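Local coordinates for protein proline dehydrogenase (Deinococcus radiodurans, PDB 4H6Q) that oxidises L-proline to delta-1-pyrroline-5-carboxylate with the help of FAD, passing the electrons to a quinone, in the first step of proline breakdown to glutamate, at residues 85-89 with 126-130; 144-148 with 171-177; 217-222 with 239-244. All blocks are in the same frame, centred on the assembly; numbering follows the deposited sequence. Where two conformers were deposited one is given.

Interaction 1 (85-89 with 126-130); sequences IEAAH and KAKEY
Y130 lies against H89 while its hydroxyl is held by E86, and the pair shows how one aromatic side chain can join two helix ends by both a face and a tip. At the root of the side chain, Y130 CB comes within 3.7 Å of H89 ND1. With CG anti to the carbonyl carbon (chi1 -59°), the ring reaches helix 71-90 and lies flat over the imidazole. Y130 CG and H89 CG are 3.5 Å apart, and the planes differ by 4°, giving a face-to-face stack with centroids 3.6 Å apart. CD1 lies over the middle of the imidazole, CE1 continues over H89 CD2 and NE2, and the opposite face of the phenol is brushed by E129 CB near its rim. On the edge, Y130 CD2 meets the CG2 branch of I85 at 4.0 Å. At the far end, Y130 OH donates to E86 OE1 over 2.6 Å, reaching the syn side of that oxygen but 24° out of the carboxylate plane.

E86 serves two partners, one for each oxygen. Its chain bends at chi2, and OE2 takes a salt-bridged hydrogen bond from K126 NZ at 2.9 Å, while K126 NZ makes a weaker one to E129 OE2 at 3.3 Å. The shared ammonium probably eases the closeness of the two acids. Beside the charged groups, on the buried side, I85 CD1 packs on A127 CB at 4.2 Å.

The contact joins the C-terminal parts of helices 71-90 and 115-129, consecutive outer helices of the barrel. I85 and Y130 both also lean on P95, just ahead of strand 96-99, while A87 and A88 turn to helix 42-54 and K128 reaches the end of helix 144-158.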
loop_
_atom_site.group_PDB
_atom_site.type_symbol
_atom_site.label_atom_id
_atom_site.label_comp_id
_atom_site.label_asym_id
_atom_site.label_seq_id
_atom_site.Cartn_x
_atom_site.Cartn_y
_atom_site.Cartn_z
ATOM N N ILE A 85 0.313 -4.134 -14.848
ATOM C CA ILE A 85 0.849 -2.823 -15.249
ATOM C C ILE A 85 0.619 -2.585 -16.745
ATOM O O ILE A 85 0.240 -1.472 -17.162
ATOM C CB ILE A 85 2.362 -2.740 -14.896
ATOM C CG1 ILE A 85 2.543 -2.707 -13.380
ATOM C CG2 ILE A 85 3.038 -1.567 -15.566
ATOM C CD1 ILE A 85 3.985 -3.052 -12.940
ATOM N N GLU A 86 0.858 -3.592 -17.585
ATOM C CA GLU A 86 0.578 -3.451 -19.026
ATOM C C GLU A 86 -0.881 -3.142 -19.285
ATOM O O GLU A 86 -1.211 -2.270 -20.104
ATOM C CB GLU A 86 0.990 -4.717 -19.808
ATOM C CG GLU A 86 2.492 -5.037 -19.780
ATOM C CD GLU A 86 3.347 -4.201 -20.677
ATOM O OE1 GLU A 86 2.871 -3.164 -21.208
ATOM O OE2 GLU A 86 4.521 -4.596 -20.874
ATOM N N ALA A 87 -1.782 -3.834 -18.597
ATOM C CA ALA A 87 -3.208 -3.638 -18.812
ATOM C C ALA A 87 -3.661 -2.266 -18.332
ATOM O O ALA A 87 -4.486 -1.607 -18.998
ATOM C CB ALA A 87 -4.020 -4.770 -18.113
ATOM N N ALA A 88 -3.155 -1.823 -17.180
ATOM C CA ALA A 88 -3.480 -0.465 -16.710
ATOM C C ALA A 88 -3.049 0.598 -17.710
ATOM O O ALA A 88 -3.851 1.439 -18.132
ATOM C CB ALA A 88 -2.825 -0.208 -15.344
ATOM N N HIS A 89 -1.802 0.499 -18.152
ATOM C CA HIS A 89 -1.273 1.438 -19.142
ATOM C C HIS A 89 -2.124 1.427 -20.418
ATOM O O HIS A 89 -2.407 2.500 -20.982
ATOM C CB HIS A 89 0.200 1.105 -19.413
ATOM C CG HIS A 89 0.806 1.897 -20.534
ATOM N ND1 HIS A 89 0.961 3.272 -20.482
ATOM C CD2 HIS A 89 1.285 1.513 -21.748
ATOM C CE1 HIS A 89 1.500 3.708 -21.619
ATOM N NE2 HIS A 89 1.709 2.658 -22.408
ATOM N N LYS A 126 9.169 -1.647 -15.378
ATOM C CA LYS A 126 7.999 -1.621 -16.249
ATOM C C LYS A 126 7.082 -0.458 -15.870
ATOM O O LYS A 126 6.624 0.314 -16.758
ATOM C CB LYS A 126 7.262 -2.976 -16.253
ATOM C CG LYS A 126 6.103 -3.066 -17.210
ATOM C CD LYS A 126 6.437 -2.749 -18.649
ATOM C CE LYS A 126 7.307 -3.816 -19.255
ATOM N NZ LYS A 126 7.281 -3.655 -20.716
ATOM N N ALA A 127 6.790 -0.289 -14.581
ATOM C CA ALA A 127 5.939 0.825 -14.155
ATOM C C ALA A 127 6.613 2.146 -14.555
ATOM O O ALA A 127 5.934 3.037 -15.094
ATOM C CB ALA A 127 5.675 0.790 -12.651
ATOM N N LYS A 128 7.929 2.275 -14.355
ATOM C CA LYS A 128 8.626 3.531 -14.685
ATOM C C LYS A 128 8.602 3.830 -16.187
ATOM O O LYS A 128 8.502 4.998 -16.600
ATOM C CB LYS A 128 10.071 3.463 -14.213
ATOM C CG LYS A 128 10.904 4.717 -14.536
ATOM C CD LYS A 128 12.251 4.725 -13.862
ATOM C CE LYS A 128 13.046 5.931 -14.310
ATOM N NZ LYS A 128 14.350 5.984 -13.563
ATOM N N GLU A 129 8.651 2.805 -17.041
ATOM C CA GLU A 129 8.553 3.040 -18.488
ATOM C C GLU A 129 7.289 3.824 -18.824
ATOM O O GLU A 129 7.237 4.597 -19.826
ATOM C CB GLU A 129 8.502 1.697 -19.200
ATOM C CG GLU A 129 8.533 1.789 -20.695
ATOM C CD GLU A 129 8.468 0.428 -21.358
ATOM O OE1 GLU A 129 8.254 0.417 -22.598
ATOM O OE2 GLU A 129 8.631 -0.599 -20.643
ATOM N N TYR A 130 6.252 3.582 -18.038
ATOM C CA TYR A 130 4.956 4.174 -18.310
ATOM C C TYR A 130 4.676 5.333 -17.358
ATOM O O TYR A 130 3.522 5.714 -17.155
ATOM C CB TYR A 130 3.849 3.111 -18.226
ATOM C CG TYR A 130 4.032 1.943 -19.194
ATOM C CD1 TYR A 130 4.561 2.129 -20.482
ATOM C CD2 TYR A 130 3.663 0.641 -18.821
ATOM C CE1 TYR A 130 4.699 1.081 -21.341
ATOM C CE2 TYR A 130 3.804 -0.414 -19.699
ATOM C CZ TYR A 130 4.332 -0.195 -20.953
ATOM O OH TYR A 130 4.460 -1.237 -21.834
#

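Interaction 2 (144-148 with 171-177); sequences VDVTL and LYRSLGD
At the rim of the β8α8 barrel, where helix 144-158 begins and the turn after strand 163-168 leads into helix 174-180, R173 packs against V144 and forms a salt bridge with D145. This is the FAD-bearing end of the barrel: L148 lies beside M138 and L171 beside Q168, both FAD-binding residues. The arrangement illustrates how one guanidinium can tie together the beginnings of two successive barrel helices.

R173 leaves its backbone with CG lodged between N and the carbonyl carbon (chi1 57°), and the chain then bends at chi3 to carry the guanidinium over to the first turn of the other helix. R173 NH2 donates to D145 OD2 at 2.9 Å, with the acceptor in the guanidinium plane but the donor 47° above the carboxylate plane. A weak bond of 3.3 Å from R173 NH1 to D145 OD1 supplements it. Within its own segment R173 grips D177 side-on: NE meets the syn lone pair of D177 OD2 at 2.8 Å, and NH2 reaches D177 OD1 at 3.1 Å.

Apolar atoms complete the fit. V144 CG1 sits over the centre of one guanidinium face, 3.5 Å from R173 CZ, while V144 CG2 and L171 CD1 approach tip to tip at 4.0 Å. L148 crosses D177 at about a right angle, its CD1 lying 3.6 Å from D177 CG. A methionine in place of R173 would probably leave D145 and D177 without their common positive partner and let both carboxylates turn more freely.

Chemically, two aspartates share one cation through all three of its nitrogens. D177, held side-on by two nitrogens, probably fixes the rotation of the guanidinium and so positions it for D145, whose tilted, partly weak bonding suggests a looser hold at the exposed side.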
loop_
_atom_site.group_PDB
_atom_site.type_symbol
_atom_site.label_atom_id
_atom_site.label_comp_id
_atom_site.label_asym_id
_atom_site.label_seq_id
_atom_site.Cartn_x
_atom_site.Cartn_y
_atom_site.Cartn_z
ATOM N N VAL A 144 11.153 -5.835 8.149
ATOM C CA VAL A 144 11.375 -4.371 8.053
ATOM C C VAL A 144 12.806 -4.037 7.632
ATOM O O VAL A 144 12.993 -3.243 6.694
ATOM C CB VAL A 144 11.037 -3.651 9.395
ATOM C CG1 VAL A 144 11.393 -2.165 9.292
ATOM C CG2 VAL A 144 9.571 -3.854 9.764
ATOM N N ASP A 145 13.824 -4.646 8.252
ATOM C CA ASP A 145 15.206 -4.305 7.887
ATOM C C ASP A 145 15.498 -4.583 6.427
ATOM O O ASP A 145 16.022 -3.713 5.705
ATOM C CB ASP A 145 16.201 -5.056 8.801
ATOM C CG ASP A 145 16.224 -4.475 10.210
ATOM O OD1 ASP A 145 16.058 -5.204 11.204
ATOM O OD2 ASP A 145 16.421 -3.278 10.331
ATOM N N VAL A 146 15.182 -5.789 5.956
ATOM C CA VAL A 146 15.449 -6.121 4.567
ATOM C C VAL A 146 14.614 -5.265 3.605
ATOM O O VAL A 146 15.115 -4.817 2.570
ATOM C CB VAL A 146 15.263 -7.653 4.245
ATOM C CG1 VAL A 146 13.833 -8.168 4.482
ATOM C CG2 VAL A 146 15.666 -7.947 2.818
ATOM N N THR A 147 13.358 -4.991 3.939
ATOM C CA THR A 147 12.555 -4.129 3.057
ATOM C C THR A 147 13.148 -2.719 2.977
ATOM O O THR A 147 13.205 -2.144 1.886
ATOM C CB THR A 147 11.095 -4.065 3.520
ATOM O OG1 THR A 147 10.564 -5.398 3.490
ATOM C CG2 THR A 147 10.228 -3.163 2.647
ATOM N N LEU A 148 13.594 -2.146 4.089
ATOM C CA LEU A 148 14.194 -0.803 4.051
ATOM C C LEU A 148 15.555 -0.757 3.338
ATOM O O LEU A 148 15.868 0.230 2.642
ATOM C CB LEU A 148 14.290 -0.181 5.458
ATOM C CG LEU A 148 12.926 0.099 6.108
ATOM C CD1 LEU A 148 13.129 0.752 7.480
ATOM C CD2 LEU A 148 11.958 0.935 5.247
ATOM N N LEU A 171 5.023 0.537 15.524
ATOM C CA LEU A 171 6.379 0.044 15.879
ATOM C C LEU A 171 7.224 1.122 16.555
ATOM O O LEU A 171 7.304 2.257 16.066
ATOM C CB LEU A 171 7.141 -0.454 14.647
ATOM C CG LEU A 171 6.565 -1.632 13.859
ATOM C CD1 LEU A 171 7.590 -2.127 12.819
ATOM C CD2 LEU A 171 6.144 -2.782 14.749
ATOM N N TYR A 172 7.906 0.761 17.641
ATOM C CA TYR A 172 8.820 1.681 18.288
ATOM C C TYR A 172 9.910 2.190 17.368
ATOM O O TYR A 172 10.375 3.316 17.559
ATOM C CB TYR A 172 9.509 0.997 19.480
ATOM C CG TYR A 172 8.571 0.390 20.490
ATOM C CD1 TYR A 172 7.677 1.173 21.218
ATOM C CD2 TYR A 172 8.640 -0.964 20.789
ATOM C CE1 TYR A 172 6.845 0.592 22.193
ATOM C CE2 TYR A 172 7.814 -1.536 21.740
ATOM C CZ TYR A 172 6.927 -0.752 22.449
ATOM O OH TYR A 172 6.102 -1.336 23.409
ATOM N N ARG A 173 10.318 1.377 16.384
ATOM C CA ARG A 173 11.478 1.720 15.533
ATOM C C ARG A 173 11.143 2.718 14.413
ATOM O O ARG A 173 12.058 3.240 13.746
ATOM C CB ARG A 173 12.043 0.464 14.877
ATOM C CG ARG A 173 11.003 -0.332 14.027
ATOM C CD ARG A 173 11.682 -1.489 13.272
ATOM N NE ARG A 173 12.724 -0.983 12.365
ATOM C CZ ARG A 173 13.704 -1.724 11.859
ATOM N NH1 ARG A 173 13.801 -3.029 12.156
ATOM N NH2 ARG A 173 14.604 -1.164 11.067
ATOM N N SER A 174 9.853 2.953 14.167
ATOM C CA SER A 174 9.455 3.638 12.936
ATOM C C SER A 174 9.927 5.107 12.810
ATOM O O SER A 174 10.318 5.530 11.716
ATOM C CB SER A 174 7.940 3.549 12.725
ATOM O OG SER A 174 7.600 2.199 12.433
ATOM N N LEU A 175 9.883 5.887 13.897
ATOM C CA LEU A 175 10.343 7.269 13.805
ATOM C C LEU A 175 11.820 7.346 13.403
ATOM O O LEU A 175 12.209 8.193 12.582
ATOM C CB LEU A 175 10.109 8.039 15.113
ATOM C CG LEU A 175 8.699 8.618 15.293
ATOM C CD1 LEU A 175 8.674 9.364 16.606
ATOM C CD2 LEU A 175 8.260 9.571 14.183
ATOM N N GLY A 176 12.654 6.493 14.003
ATOM C CA GLY A 176 14.064 6.453 13.660
ATOM C C GLY A 176 14.266 5.999 12.212
ATOM O O GLY A 176 15.120 6.557 11.479
ATOM N N ASP A 177 13.470 5.022 11.767
ATOM C CA ASP A 177 13.560 4.574 10.375
ATOM C C ASP A 177 13.220 5.735 9.425
ATOM O O ASP A 177 13.900 5.935 8.416
ATOM C CB ASP A 177 12.564 3.450 10.093
ATOM C CG ASP A 177 12.951 2.134 10.746
ATOM O OD1 ASP A 177 14.162 1.857 10.932
ATOM O OD2 ASP A 177 12.028 1.355 11.026
#

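Interaction 3 (217-222 with 239-244); sequences VFQHLK and DVKRFV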
loop_
_atom_site.group_PDB
_atom_site.type_symbol
_atom_site.label_atom_id
_atom_site.label_comp_id
_atom_site.label_asym_id
_atom_site.label_seq_id
_atom_site.Cartn_x
_atom_site.Cartn_y
_atom_site.Cartn_z
ATOM N N VAL A 217 3.579 11.351 10.271
ATOM C CA VAL A 217 3.028 12.194 9.203
ATOM C C VAL A 217 3.615 13.595 9.305
ATOM O O VAL A 217 4.077 14.146 8.293
ATOM C CB VAL A 217 1.489 12.238 9.281
ATOM C CG1 VAL A 217 0.908 13.350 8.379
ATOM C CG2 VAL A 217 0.893 10.886 8.900
ATOM N N PHE A 218 3.587 14.187 10.499
ATOM C CA PHE A 218 3.989 15.576 10.667
ATOM C C PHE A 218 5.486 15.726 10.375
ATOM O O PHE A 218 5.918 16.708 9.734
ATOM C CB PHE A 218 3.690 16.064 12.091
ATOM C CG PHE A 218 2.218 16.139 12.421
ATOM C CD1 PHE A 218 1.238 15.985 11.435
ATOM C CD2 PHE A 218 1.815 16.331 13.743
ATOM C CE1 PHE A 218 -0.141 16.052 11.783
ATOM C CE2 PHE A 218 0.438 16.392 14.096
ATOM C CZ PHE A 218 -0.529 16.254 13.118
ATOM N N GLN A 219 6.310 14.779 10.815
ATOM C CA GLN A 219 7.753 14.865 10.558
ATOM C C GLN A 219 8.056 14.692 9.068
ATOM O O GLN A 219 8.964 15.332 8.531
ATOM C CB GLN A 219 8.530 13.816 11.384
ATOM C CG GLN A 219 8.624 14.131 12.881
ATOM C CD GLN A 219 9.346 15.431 13.136
ATOM O OE1 GLN A 219 10.513 15.600 12.743
ATOM N NE2 GLN A 219 8.655 16.373 13.769
ATOM N N HIS A 220 7.313 13.808 8.402
ATOM C CA HIS A 220 7.541 13.596 6.984
ATOM C C HIS A 220 7.161 14.860 6.181
ATOM O O HIS A 220 7.903 15.278 5.270
ATOM C CB HIS A 220 6.785 12.370 6.433
ATOM C CG HIS A 220 7.554 11.659 5.361
ATOM N ND1 HIS A 220 8.862 11.229 5.562
ATOM C CD2 HIS A 220 7.205 11.260 4.108
ATOM C CE1 HIS A 220 9.266 10.586 4.467
ATOM N NE2 HIS A 220 8.278 10.582 3.585
ATOM N N LEU A 221 6.031 15.471 6.548
ATOM C CA LEU A 221 5.605 16.703 5.888
ATOM C C LEU A 221 6.577 17.849 6.150
ATOM O O LEU A 221 6.893 18.651 5.247
ATOM C CB LEU A 221 4.214 17.099 6.353
ATOM C CG LEU A 221 3.084 16.178 5.869
ATOM C CD1 LEU A 221 1.797 16.567 6.589
ATOM C CD2 LEU A 221 2.902 16.278 4.329
ATOM N N LYS A 222 7.080 17.963 7.377
ATOM C CA LYS A 222 7.999 19.063 7.680
ATOM C C LYS A 222 9.300 18.873 6.903
ATOM O O LYS A 222 9.986 19.873 6.566
ATOM C CB LYS A 222 8.300 19.141 9.193
ATOM C CG LYS A 222 7.172 19.734 10.031
ATOM C CD LYS A 222 7.568 19.715 11.524
ATOM C CE LYS A 222 6.360 19.912 12.407
ATOM N NZ LYS A 222 6.708 20.169 13.821
ATOM N N ASP A 239 -7.065 16.197 12.075
ATOM C CA ASP A 239 -5.859 16.817 12.633
ATOM C C ASP A 239 -4.811 17.030 11.527
ATOM O O ASP A 239 -4.082 18.023 11.557
ATOM C CB ASP A 239 -5.266 15.966 13.762
ATOM C CG ASP A 239 -4.301 16.731 14.612
ATOM O OD1 ASP A 239 -4.463 17.960 14.777
ATOM O OD2 ASP A 239 -3.403 16.079 15.177
ATOM N N VAL A 240 -4.734 16.116 10.551
ATOM C CA VAL A 240 -3.832 16.327 9.407
ATOM C C VAL A 240 -4.270 17.549 8.586
ATOM O O VAL A 240 -3.434 18.362 8.194
ATOM C CB VAL A 240 -3.675 15.061 8.540
ATOM C CG1 VAL A 240 -2.902 15.376 7.226
ATOM C CG2 VAL A 240 -2.963 13.963 9.358
ATOM N N LYS A 241 -5.578 17.700 8.344
ATOM C CA LYS A 241 -6.078 18.874 7.630
ATOM C C LYS A 241 -5.652 20.135 8.366
ATOM O O LYS A 241 -5.213 21.136 7.749
ATOM C CB LYS A 241 -7.609 18.885 7.504
ATOM C CG LYS A 241 -8.211 17.753 6.712
ATOM C CD LYS A 241 -9.678 18.031 6.480
ATOM C CE LYS A 241 -10.346 16.826 5.942
ATOM N NZ LYS A 241 -11.813 16.965 5.689
ATOM N N ARG A 242 -5.780 20.120 9.687
ATOM C CA ARG A 242 -5.406 21.256 10.502
ATOM C C ARG A 242 -3.902 21.546 10.392
ATOM O O ARG A 242 -3.497 22.701 10.197
ATOM C CB ARG A 242 -5.752 20.869 11.937
ATOM C CG ARG A 242 -5.437 21.908 12.999
ATOM C CD ARG A 242 -3.970 21.962 13.451
ATOM N NE ARG A 242 -3.468 20.659 13.922
ATOM C CZ ARG A 242 -2.199 20.424 14.239
ATOM N NH1 ARG A 242 -1.311 21.400 14.110
ATOM N NH2 ARG A 242 -1.804 19.215 14.624
ATOM N N PHE A 243 -3.073 20.511 10.494
ATOM C CA PHE A 243 -1.617 20.661 10.428
ATOM C C PHE A 243 -1.195 21.251 9.090
ATOM O O PHE A 243 -0.386 22.202 9.041
ATOM C CB PHE A 243 -0.972 19.306 10.635
ATOM C CG PHE A 243 0.540 19.340 10.613
ATOM C CD1 PHE A 243 1.265 19.478 11.795
ATOM C CD2 PHE A 243 1.228 19.236 9.391
ATOM C CE1 PHE A 243 2.657 19.506 11.796
ATOM C CE2 PHE A 243 2.638 19.242 9.380
ATOM C CZ PHE A 243 3.353 19.382 10.600
ATOM N N VAL A 244 -1.759 20.728 8.013
ATOM C CA VAL A 244 -1.408 21.228 6.677
ATOM C C VAL A 244 -1.771 22.700 6.520
ATOM O O VAL A 244 -0.979 23.497 5.975
ATOM C CB VAL A 244 -2.115 20.332 5.618
ATOM C CG1 VAL A 244 -2.219 20.946 4.263
ATOM C CG2 VAL A 244 -1.390 18.951 5.560
#
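F218 and F243 lay their rings over one another with planes only 3° apart, an offset stack whose centroids are 4.0 Å from each other. The CD1 atom of each ring rises above the centre of the other. With CG anti to the backbone N (chi1 -179°), F243 reaches across to segment 217-222 and brings its CE1 to 3.5 Å from F218 CG.

Aliphatic packing extends the stack. L221 slides past F243 in the opposite direction, its CD1 also touching V244 CG2 at 4.1 Å. V217 CG1 meets V240 CG2 at 4.0 Å, and the K222 chain runs extended until its CE arrives at the edge of F243, 3.5 Å from CZ.

These pairs join helices 206-222 and 234-246, consecutive α-helices of the β8α8 barrel that flank strand 227-230 in a β-α-β-α succession; V217 and V240 both rest on V229 of that strand. The two short segments run roughly alongside, their axes 11.2 Å apart at closest approach and crossing at -27°. F218 acts as a knob in a hole formed by D239, V240, R242 and F243.

Polar groups frame the far end of that knob. D239 OD2 lies in the plane of the F218 ring, 3.5 Å from CZ. R242 NE and NH2 both donate to D239 OD1, the NH2 bond being 2.9 Å long and both nitrogens coming from the same face of the carboxylate. D239 has a second salt-bridge partner in R214, which is met by OD2.

All three contacts share one theme, the joining of neighbouring elements around a single β8α8 barrel, and they follow one another along the chain without nesting. Interaction 1 stands apart, its centre 29 Å from that of interaction 2 and 31 Å from that of interaction 3, and away from the annotated sites. Interactions 2 and 3 are closer, with centres 20 Å apart and nearest atoms about 5 Å apart, though they do not touch. Both approach the flavin: the side chain of L171 is about 8 Å from FAD and that of V217 about 10 Å. The bound proline analogue is farther off, about 13 Å from the V144 side chain.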